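Local structure of succinyl-CoA ligase (ADP-forming) subunit alpha (Methanosaeta concilii, 6HXI) at residues 27-32 with 61-66; 160-165 with 331-336; 357-362 with 392-397. The protein binds coenzyme A and joins, in one chain, a CoA-ligase portion to a largely helical portion related to the C-terminal domain of citrate synthase. All blocks are in the same frame, centred on the assembly; numbering follows the deposited sequence.

Contact 1: residues 27-32 with 61-66; sequences RMLDFD and KEIILP
Leu-29 alone carries the helical half of this contact, and it meets two residues of strand 61-68, Ile-63 and Leu-65. The packing is wholly apolar. Each methyl of the leucine takes its own partner: Leu-29 CD1 lies 4.2 Å from Leu-65 CD1, while Leu-29 CD2 is 4.3 Å from Ile-63 CD1. The two leucines reach for each other tip to tip, both with CG anti to the carbonyl carbon (chi1 -66° for Leu-29). Methyl ends do all the touching, because the backbones stay well apart, with 10.0 Å between Leu-29 CA and Ile-63 CA. Ile-63 and Leu-65 are two apart on an extended strand and so share a face. The intervening Ile-64 packs instead on Ile-356 of the second subunit and Met-609 of the third.

The polar groups turn to other partners. Asp-30 forms a salt bridge with Arg-350 of the second subunit, and Glu-62 pairs with Lys-55 on the neighbouring strand.

Around the apolar patch, Pro-40 and Ala-56 also touch Leu-29, and Ile-42 and Ile-45 touch Leu-65. Helix 22-34 connects the adjacent parallel strands 15-18 and 42-46 and packs on their sheet, the beta-alpha-beta crossover of a Rossmann-type CoA-binding fold; Gln-21, immediately before the helix, lines the coenzyme A pocket.

Contact 2: residues 160-165 with 331-336; sequences NIIASK and PEVPRI
With chi1 at -68°, CG1 anti to the carbonyl carbon and CG2 anti to the backbone N, Ile-162 turns CG2 to Val-333 and its CG1 branch to Pro-334; chi2 near 157° extends CD1 away from the helix. The short branch goes to Val-333, whose CG1, likewise anti to its own backbone N, approaches to 3.9 Å from Ile-162 CG2. These two side chains cross obliquely, methyl against methyl. The long branch reaches the backbone one residue further on: Ile-162 CD1 rests 3.6 Å from Pro-334 O, an ordinary van der Waals contact of a methyl with a carbonyl oxygen. The proline ring adds cover without coming as near.

Ile-162 stands in the last turn of helix 158-163, which a Schellman motif closes. Lys-165, with a positive phi of 51°, is its C-prime residue; Lys-165 N bonds to Ile-162 O at 2.9 Å, and the N of the following residue turns back to Ile-161 O. Facing this helix end, residues 331-336 run without regular structure along the surface, in the connection between helix 308-322 and strand 338-339.

Further polar and apolar ties flank the isoleucine. Lys-165 NZ makes a salt bridge with Glu-330, just ahead of the second segment, so a charged link joins the same two parts of the fold. Val-333 and Pro-334 both pack on Tyr-167, and the proline also touches Val-34 of helix 22-34. Asn-160, one turn from the helix end, holds Ala-155 O and Asn-183 OD1 through its ND2.

Contact 3: residues 357-362 with 392-397; sequences CTISDD and WFKKEL
This is a buried, mixed contact in which one lysine, where the chain leaves a helix, reaches to a turn beside a small antiparallel sheet. Lys-394 is the first residue after helix 383-393 to leave helical phi/psi, with a positive phi of 53°; opposite it, Thr-358 and Ile-359 lead into strand 360-361.

The polar half is a single hydrogen bond, donated by Lys-394 NZ to Thr-358 OG1 over 3.1 Å. The ammonium comes at the side of the hydroxyl, the angle CB-OG1-NZ being about 98°. A bend at chi3 (-70°) turns CE and NZ of the lysine back toward that oxygen. Lys-394 CD also stands close, 3.4 Å from Thr-358 OG1. The same CD lies 3.5 Å from Thr-358 O, which brings side chain and backbone of the threonine against one methylene. Thr-358 OG1 has a second hydrogen-bond partner, Asp-590 OD1 of the third subunit; that carboxylate probably polarises the hydroxyl and may favour the nearby positive charge.

The apolar half belongs to Ile-359. Its CG2 sits 4.0 Å from Lys-394 CG and touches the next methylene equally, while the two side chains cross at about a right angle. Here the aliphatic part of the lysine acts as a hydrophobic surface.

Neighbouring subunits wrap the site. Cys-357 joins a parallel beta ladder with a strand of the fourth subunit, and Trp-392 NE1 bonds to Ile-582 O of the third. A left-handed residue where the chain leaves helix 383-393, its side chain reaching across to the loop between strands 355-357 and 360-361, thus ties the loop that leads into the small sheet to the helical, citrate synthase-like part of the chain at a subunit interface.

Contacts 1 and 2 are neighbours in the N-terminal half of the chain as it folds, their centres about 17 Å apart. They touch directly: Asp-30 O meets Ile-336 CD1 at 3.6 Å, and Phe-31 CD1 meets Ile-161 CG2 at 3.8 Å, so helix 22-34, part of contact 1, also packs against both segments of contact 2. Contact 1 is buried between helix and sheet, methyl against methyl alone; contact 2 lies at the surface and also sets a methyl against a backbone carbonyl. Contact 3 stands apart, with centres about 43 Å from contact 1 and 51 Å from contact 2. It is buried too, but combines a hydrogen bond with methylene packing, and its polar end is shared with the third subunit, which contact 1 also touches.

Contact 1: residues 27-32 with 61-66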
loop_
_atom_site.group_PDB
_atom_site.type_symbol
_atom_site.label_atom_id
_atom_site.label_comp_id
_atom_site.label_asym_id
_atom_site.label_seq_id
_atom_site.Cartn_x
_atom_site.Cartn_y
_atom_site.Cartn_z
ATOM N N ARG B 27 9.320 -7.513 40.670
ATOM C CA ARG B 27 9.464 -8.061 42.024
ATOM C C ARG B 27 9.579 -6.938 43.042
ATOM O O ARG B 27 8.903 -6.979 44.074
ATOM C CB ARG B 27 10.675 -9.009 42.116
ATOM C CG ARG B 27 10.435 -10.320 41.395
ATOM C CD ARG B 27 11.324 -11.412 41.883
ATOM N NE ARG B 27 10.838 -12.703 41.412
ATOM C CZ ARG B 27 11.380 -13.376 40.411
ATOM N NH1 ARG B 27 10.882 -14.545 40.046
ATOM N NH2 ARG B 27 12.419 -12.878 39.753
ATOM N N MET B 28 10.402 -5.907 42.730
ATOM C CA MET B 28 10.573 -4.759 43.618
ATOM C C MET B 28 9.237 -4.026 43.826
ATOM O O MET B 28 8.823 -3.806 44.965
ATOM C CB MET B 28 11.668 -3.813 43.102
ATOM C CG MET B 28 13.052 -4.370 43.301
ATOM S SD MET B 28 14.376 -3.340 42.632
ATOM C CE MET B 28 14.371 -1.996 43.799
ATOM N N LEU B 29 8.522 -3.732 42.724
ATOM C CA LEU B 29 7.235 -3.047 42.765
ATOM C C LEU B 29 6.185 -3.845 43.525
ATOM O O LEU B 29 5.407 -3.263 44.290
ATOM C CB LEU B 29 6.738 -2.727 41.347
ATOM C CG LEU B 29 7.576 -1.728 40.579
ATOM C CD1 LEU B 29 7.176 -1.702 39.106
ATOM C CD2 LEU B 29 7.463 -0.344 41.192
ATOM N N ASP B 30 6.186 -5.177 43.345
ATOM C CA ASP B 30 5.243 -6.065 44.014
ATOM C C ASP B 30 5.431 -6.020 45.536
ATOM O O ASP B 30 4.451 -6.024 46.276
ATOM C CB ASP B 30 5.390 -7.502 43.469
ATOM C CG ASP B 30 4.643 -7.789 42.178
ATOM O OD1 ASP B 30 3.916 -6.895 41.698
ATOM O OD2 ASP B 30 4.745 -8.928 41.678
ATOM N N PHE B 31 6.683 -5.946 45.988
ATOM C CA PHE B 31 7.032 -5.862 47.409
ATOM C C PHE B 31 6.563 -4.522 47.985
ATOM O O PHE B 31 5.937 -4.501 49.029
ATOM C CB PHE B 31 8.546 -6.038 47.605
ATOM C CG PHE B 31 8.967 -6.135 49.053
ATOM C CD1 PHE B 31 8.538 -7.193 49.855
ATOM C CD2 PHE B 31 9.788 -5.169 49.620
ATOM C CE1 PHE B 31 8.943 -7.291 51.199
ATOM C CE2 PHE B 31 10.178 -5.261 50.971
ATOM C CZ PHE B 31 9.760 -6.326 51.742
ATOM N N ASP B 32 6.803 -3.424 47.256
ATOM C CA ASP B 32 6.374 -2.092 47.648
ATOM C C ASP B 32 4.856 -2.082 47.824
ATOM O O ASP B 32 4.368 -1.587 48.829
ATOM C CB ASP B 32 6.795 -1.055 46.587
ATOM C CG ASP B 32 8.274 -1.005 46.267
ATOM O OD1 ASP B 32 9.095 -1.345 47.162
ATOM O OD2 ASP B 32 8.617 -0.614 45.134
ATOM N N LYS B 61 -2.904 -2.300 38.986
ATOM C CA LYS B 61 -2.881 -1.032 38.260
ATOM C C LYS B 61 -1.530 -0.900 37.546
ATOM O O LYS B 61 -0.497 -1.088 38.165
ATOM C CB LYS B 61 -3.096 0.139 39.258
ATOM C CG LYS B 61 -3.156 1.534 38.631
ATOM C CD LYS B 61 -3.128 2.647 39.680
ATOM C CE LYS B 61 -1.746 3.202 39.911
ATOM N NZ LYS B 61 -1.650 4.010 41.163
ATOM N N GLU B 62 -1.547 -0.546 36.266
ATOM C CA GLU B 62 -0.335 -0.373 35.494
ATOM C C GLU B 62 0.243 1.019 35.629
ATOM O O GLU B 62 -0.494 1.999 35.616
ATOM C CB GLU B 62 -0.572 -0.749 34.047
ATOM C CG GLU B 62 -0.712 -2.248 33.882
ATOM C CD GLU B 62 -0.751 -2.693 32.438
ATOM O OE1 GLU B 62 -1.548 -2.122 31.658
ATOM O OE2 GLU B 62 0.063 -3.571 32.069
ATOM N N ILE B 63 1.563 1.105 35.813
ATOM C CA ILE B 63 2.266 2.379 36.000
ATOM C C ILE B 63 3.400 2.536 34.995
ATOM O O ILE B 63 3.830 1.545 34.419
ATOM C CB ILE B 63 2.739 2.617 37.482
ATOM C CG1 ILE B 63 3.784 1.574 37.943
ATOM C CG2 ILE B 63 1.546 2.708 38.455
ATOM C CD1 ILE B 63 4.757 2.093 38.985
ATOM N N ILE B 64 3.895 3.759 34.811
ATOM C CA ILE B 64 4.988 4.030 33.877
ATOM C C ILE B 64 6.251 4.411 34.638
ATOM O O ILE B 64 6.226 5.310 35.464
ATOM C CB ILE B 64 4.583 5.098 32.798
ATOM C CG1 ILE B 64 3.360 4.670 31.931
ATOM C CG2 ILE B 64 5.738 5.548 31.907
ATOM C CD1 ILE B 64 3.324 3.264 31.383
ATOM N N LEU B 65 7.356 3.772 34.319
ATOM C CA LEU B 65 8.654 4.145 34.877
ATOM C C LEU B 65 9.506 4.744 33.772
ATOM O O LEU B 65 9.538 4.188 32.673
ATOM C CB LEU B 65 9.393 2.961 35.522
ATOM C CG LEU B 65 8.717 2.351 36.757
ATOM C CD1 LEU B 65 9.521 1.205 37.272
ATOM C CD2 LEU B 65 8.462 3.402 37.845
ATOM N N PRO B 66 10.201 5.871 34.053
ATOM C CA PRO B 66 11.110 6.445 33.046
ATOM C C PRO B 66 12.368 5.588 32.893
ATOM O O PRO B 66 12.755 4.867 33.812
ATOM C CB PRO B 66 11.406 7.840 33.575
ATOM C CG PRO B 66 11.187 7.739 35.039
ATOM C CD PRO B 66 10.235 6.633 35.320
#

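Contact 2: residues 160-165 with 331-336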
loop_
_atom_site.group_PDB
_atom_site.type_symbol
_atom_site.label_atom_id
_atom_site.label_comp_id
_atom_site.label_asym_id
_atom_site.label_seq_id
_atom_site.Cartn_x
_atom_site.Cartn_y
_atom_site.Cartn_z
ATOM N N ASN B 160 6.390 -16.424 48.623
ATOM C CA ASN B 160 7.491 -16.593 49.567
ATOM C C ASN B 160 7.583 -15.394 50.515
ATOM O O ASN B 160 7.773 -15.603 51.711
ATOM C CB ASN B 160 8.815 -16.831 48.834
ATOM C CG ASN B 160 9.972 -17.043 49.766
ATOM O OD1 ASN B 160 10.062 -18.030 50.505
ATOM N ND2 ASN B 160 10.835 -16.068 49.823
ATOM N N ILE B 161 7.400 -14.151 50.008
ATOM C CA ILE B 161 7.410 -12.942 50.851
ATOM C C ILE B 161 6.316 -13.024 51.910
ATOM O O ILE B 161 6.584 -12.752 53.087
ATOM C CB ILE B 161 7.365 -11.637 50.004
ATOM C CG1 ILE B 161 8.755 -11.305 49.486
ATOM C CG2 ILE B 161 6.754 -10.429 50.758
ATOM C CD1 ILE B 161 8.720 -11.047 48.104
ATOM N N ILE B 162 5.103 -13.459 51.495
ATOM C CA ILE B 162 3.946 -13.636 52.378
ATOM C C ILE B 162 4.203 -14.765 53.380
ATOM O O ILE B 162 4.070 -14.542 54.591
ATOM C CB ILE B 162 2.631 -13.810 51.568
ATOM C CG1 ILE B 162 2.261 -12.493 50.846
ATOM C CG2 ILE B 162 1.502 -14.269 52.474
ATOM C CD1 ILE B 162 1.343 -12.643 49.619
ATOM N N ALA B 163 4.620 -15.954 52.889
ATOM C CA ALA B 163 4.901 -17.133 53.744
ATOM C C ALA B 163 5.984 -16.875 54.790
ATOM O O ALA B 163 5.932 -17.449 55.877
ATOM C CB ALA B 163 5.289 -18.331 52.884
ATOM N N SER B 164 6.972 -16.029 54.460
ATOM C CA SER B 164 8.050 -15.681 55.385
ATOM C C SER B 164 7.766 -14.387 56.165
ATOM O O SER B 164 8.629 -13.931 56.917
ATOM C CB SER B 164 9.390 -15.633 54.662
ATOM O OG SER B 164 9.834 -16.953 54.393
ATOM N N LYS B 165 6.543 -13.814 56.005
ATOM C CA LYS B 165 6.090 -12.601 56.695
ATOM C C LYS B 165 7.091 -11.424 56.573
ATOM O O LYS B 165 7.367 -10.714 57.543
ATOM C CB LYS B 165 5.723 -12.902 58.173
ATOM C CG LYS B 165 4.601 -13.921 58.373
ATOM C CD LYS B 165 4.193 -14.051 59.849
ATOM C CE LYS B 165 4.991 -15.100 60.590
ATOM N NZ LYS B 165 4.668 -15.128 62.045
ATOM N N PRO B 331 -0.057 -8.127 61.241
ATOM C CA PRO B 331 -0.815 -7.193 60.384
ATOM C C PRO B 331 -1.580 -7.918 59.274
ATOM O O PRO B 331 -1.388 -9.126 59.085
ATOM C CB PRO B 331 0.258 -6.231 59.855
ATOM C CG PRO B 331 1.511 -7.014 59.877
ATOM C CD PRO B 331 1.401 -7.989 61.027
ATOM N N GLU B 332 -2.483 -7.201 58.581
ATOM C CA GLU B 332 -3.308 -7.784 57.523
ATOM C C GLU B 332 -2.453 -8.480 56.458
ATOM O O GLU B 332 -1.458 -7.902 56.008
ATOM C CB GLU B 332 -4.241 -6.730 56.900
ATOM C CG GLU B 332 -5.292 -6.176 57.857
ATOM C CD GLU B 332 -6.341 -7.148 58.375
ATOM O OE1 GLU B 332 -7.085 -7.724 57.548
ATOM O OE2 GLU B 332 -6.438 -7.306 59.615
ATOM N N VAL B 333 -2.800 -9.743 56.120
ATOM C CA VAL B 333 -2.088 -10.544 55.126
ATOM C C VAL B 333 -2.364 -9.950 53.717
ATOM O O VAL B 333 -3.520 -9.915 53.277
ATOM C CB VAL B 333 -2.362 -12.073 55.235
ATOM C CG1 VAL B 333 -1.696 -12.846 54.098
ATOM C CG2 VAL B 333 -1.889 -12.619 56.580
ATOM N N PRO B 334 -1.319 -9.425 53.031
ATOM C CA PRO B 334 -1.542 -8.798 51.715
ATOM C C PRO B 334 -1.848 -9.785 50.572
ATOM O O PRO B 334 -1.626 -11.000 50.712
ATOM C CB PRO B 334 -0.261 -7.987 51.482
ATOM C CG PRO B 334 0.571 -8.140 52.737
ATOM C CD PRO B 334 0.102 -9.365 53.418
ATOM N N ARG B 335 -2.393 -9.262 49.442
ATOM C CA ARG B 335 -2.784 -10.111 48.318
ATOM C C ARG B 335 -2.608 -9.456 46.950
ATOM O O ARG B 335 -3.074 -8.331 46.717
ATOM C CB ARG B 335 -4.229 -10.585 48.517
ATOM C CG ARG B 335 -4.604 -11.853 47.757
ATOM C CD ARG B 335 -5.714 -12.629 48.465
ATOM N NE ARG B 335 -7.016 -11.952 48.435
ATOM C CZ ARG B 335 -7.600 -11.387 49.490
ATOM N NH1 ARG B 335 -7.002 -11.401 50.674
ATOM N NH2 ARG B 335 -8.786 -10.806 49.367
ATOM N N ILE B 336 -1.925 -10.174 46.047
ATOM C CA ILE B 336 -1.683 -9.772 44.656
ATOM C C ILE B 336 -2.218 -10.913 43.755
ATOM O O ILE B 336 -1.943 -12.090 44.031
ATOM C CB ILE B 336 -0.177 -9.430 44.354
ATOM C CG1 ILE B 336 0.235 -8.072 44.966
ATOM C CG2 ILE B 336 0.146 -9.450 42.832
ATOM C CD1 ILE B 336 1.671 -7.527 44.553
#

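Contact 3: residues 357-362 with 392-397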
loop_
_atom_site.group_PDB
_atom_site.type_symbol
_atom_site.label_atom_id
_atom_site.label_comp_id
_atom_site.label_asym_id
_atom_site.label_seq_id
_atom_site.Cartn_x
_atom_site.Cartn_y
_atom_site.Cartn_z
ATOM N N CYS B 357 -4.119 -21.188 11.987
ATOM C CA CYS B 357 -3.080 -21.196 10.960
ATOM C C CYS B 357 -2.880 -22.654 10.520
ATOM O O CYS B 357 -2.536 -23.516 11.332
ATOM C CB CYS B 357 -1.765 -20.592 11.446
ATOM S SG CYS B 357 -0.499 -20.488 10.135
ATOM N N THR B 358 -3.098 -22.929 9.248
ATOM C CA THR B 358 -2.908 -24.286 8.772
ATOM C C THR B 358 -1.688 -24.388 7.847
ATOM O O THR B 358 -1.432 -25.471 7.368
ATOM C CB THR B 358 -4.178 -24.767 8.008
ATOM O OG1 THR B 358 -4.219 -24.076 6.767
ATOM C CG2 THR B 358 -5.499 -24.545 8.781
ATOM N N ILE B 359 -0.967 -23.287 7.544
ATOM C CA ILE B 359 0.088 -23.369 6.514
ATOM C C ILE B 359 1.533 -23.374 7.032
ATOM O O ILE B 359 2.422 -23.748 6.293
ATOM C CB ILE B 359 -0.109 -22.241 5.450
ATOM C CG1 ILE B 359 0.031 -20.832 6.050
ATOM C CG2 ILE B 359 -1.449 -22.404 4.717
ATOM C CD1 ILE B 359 0.581 -19.818 5.081
ATOM N N SER B 360 1.781 -22.891 8.232
ATOM C CA SER B 360 3.150 -22.808 8.718
ATOM C C SER B 360 3.150 -22.746 10.202
ATOM O O SER B 360 2.188 -22.302 10.801
ATOM C CB SER B 360 3.859 -21.578 8.139
ATOM O OG SER B 360 3.207 -20.439 8.666
ATOM N N ASP B 361 4.245 -23.126 10.805
ATOM C CA ASP B 361 4.383 -23.193 12.252
ATOM C C ASP B 361 5.825 -22.958 12.630
ATOM O O ASP B 361 6.710 -23.780 12.311
ATOM C CB ASP B 361 3.895 -24.586 12.738
ATOM C CG ASP B 361 3.788 -24.730 14.242
ATOM O OD1 ASP B 361 4.241 -23.807 14.963
ATOM O OD2 ASP B 361 3.258 -25.769 14.702
ATOM N N ASP B 362 6.054 -21.854 13.340
ATOM C CA ASP B 362 7.371 -21.456 13.842
ATOM C C ASP B 362 7.529 -21.740 15.366
ATOM O O ASP B 362 8.558 -21.396 15.944
ATOM C CB ASP B 362 7.565 -19.976 13.577
ATOM C CG ASP B 362 6.616 -19.099 14.439
ATOM O OD1 ASP B 362 5.337 -19.323 14.384
ATOM O OD2 ASP B 362 7.131 -18.236 15.189
ATOM N N TRP B 392 0.690 -22.174 -0.315
ATOM C CA TRP B 392 -0.574 -21.720 -0.888
ATOM C C TRP B 392 -1.575 -22.864 -1.104
ATOM O O TRP B 392 -2.760 -22.651 -0.905
ATOM C CB TRP B 392 -0.379 -20.999 -2.237
ATOM C CG TRP B 392 0.451 -19.744 -2.222
ATOM C CD1 TRP B 392 1.242 -19.277 -1.209
ATOM C CD2 TRP B 392 0.678 -18.884 -3.340
ATOM N NE1 TRP B 392 1.951 -18.184 -1.628
ATOM C CE2 TRP B 392 1.633 -17.926 -2.942
ATOM C CE3 TRP B 392 0.179 -18.847 -4.662
ATOM C CZ2 TRP B 392 2.085 -16.919 -3.805
ATOM C CZ3 TRP B 392 0.574 -17.806 -5.498
ATOM C CH2 TRP B 392 1.549 -16.884 -5.086
ATOM N N PHE B 393 -1.143 -24.036 -1.602
ATOM C CA PHE B 393 -2.137 -25.077 -1.911
ATOM C C PHE B 393 -2.151 -26.189 -0.912
ATOM O O PHE B 393 -3.006 -27.069 -1.009
ATOM C CB PHE B 393 -1.981 -25.620 -3.342
ATOM C CG PHE B 393 -1.911 -24.549 -4.398
ATOM C CD1 PHE B 393 -0.695 -23.934 -4.719
ATOM C CD2 PHE B 393 -3.044 -24.157 -5.088
ATOM C CE1 PHE B 393 -0.627 -22.921 -5.680
ATOM C CE2 PHE B 393 -2.972 -23.153 -6.066
ATOM C CZ PHE B 393 -1.769 -22.538 -6.339
ATOM N N LYS B 394 -1.228 -26.134 0.064
ATOM C CA LYS B 394 -1.016 -27.177 1.084
ATOM C C LYS B 394 -0.806 -28.545 0.403
ATOM O O LYS B 394 -1.430 -29.529 0.760
ATOM C CB LYS B 394 -2.127 -27.170 2.147
ATOM C CG LYS B 394 -2.070 -25.942 3.040
ATOM C CD LYS B 394 -2.972 -26.058 4.257
ATOM C CE LYS B 394 -4.417 -26.007 3.891
ATOM N NZ LYS B 394 -5.287 -26.412 5.027
ATOM N N LYS B 395 0.017 -28.546 -0.674
ATOM C CA LYS B 395 0.313 -29.732 -1.460
ATOM C C LYS B 395 1.784 -29.912 -1.711
ATOM O O LYS B 395 2.500 -28.956 -1.924
ATOM C CB LYS B 395 -0.388 -29.699 -2.836
ATOM C CG LYS B 395 -1.908 -29.690 -2.795
ATOM C CD LYS B 395 -2.475 -31.046 -2.448
ATOM C CE LYS B 395 -3.825 -30.893 -1.791
ATOM N NZ LYS B 395 -4.822 -30.267 -2.684
ATOM N N GLU B 396 2.202 -31.162 -1.794
ATOM C CA GLU B 396 3.539 -31.541 -2.208
ATOM C C GLU B 396 3.317 -31.767 -3.694
ATOM O O GLU B 396 2.688 -32.737 -4.079
ATOM C CB GLU B 396 4.011 -32.814 -1.484
ATOM C CG GLU B 396 5.486 -33.088 -1.759
ATOM C CD GLU B 396 6.251 -34.000 -0.812
ATOM O OE1 GLU B 396 7.481 -34.140 -1.018
ATOM O OE2 GLU B 396 5.641 -34.553 0.136
ATOM N N LEU B 397 3.672 -30.775 -4.510
ATOM C CA LEU B 397 3.329 -30.853 -5.935
ATOM C C LEU B 397 4.285 -31.702 -6.683
ATOM O O LEU B 397 5.467 -31.694 -6.347
ATOM C CB LEU B 397 3.328 -29.439 -6.567
ATOM C CG LEU B 397 2.247 -28.464 -6.116
ATOM C CD1 LEU B 397 2.553 -27.138 -6.636
ATOM C CD2 LEU B 397 0.863 -28.902 -6.633
#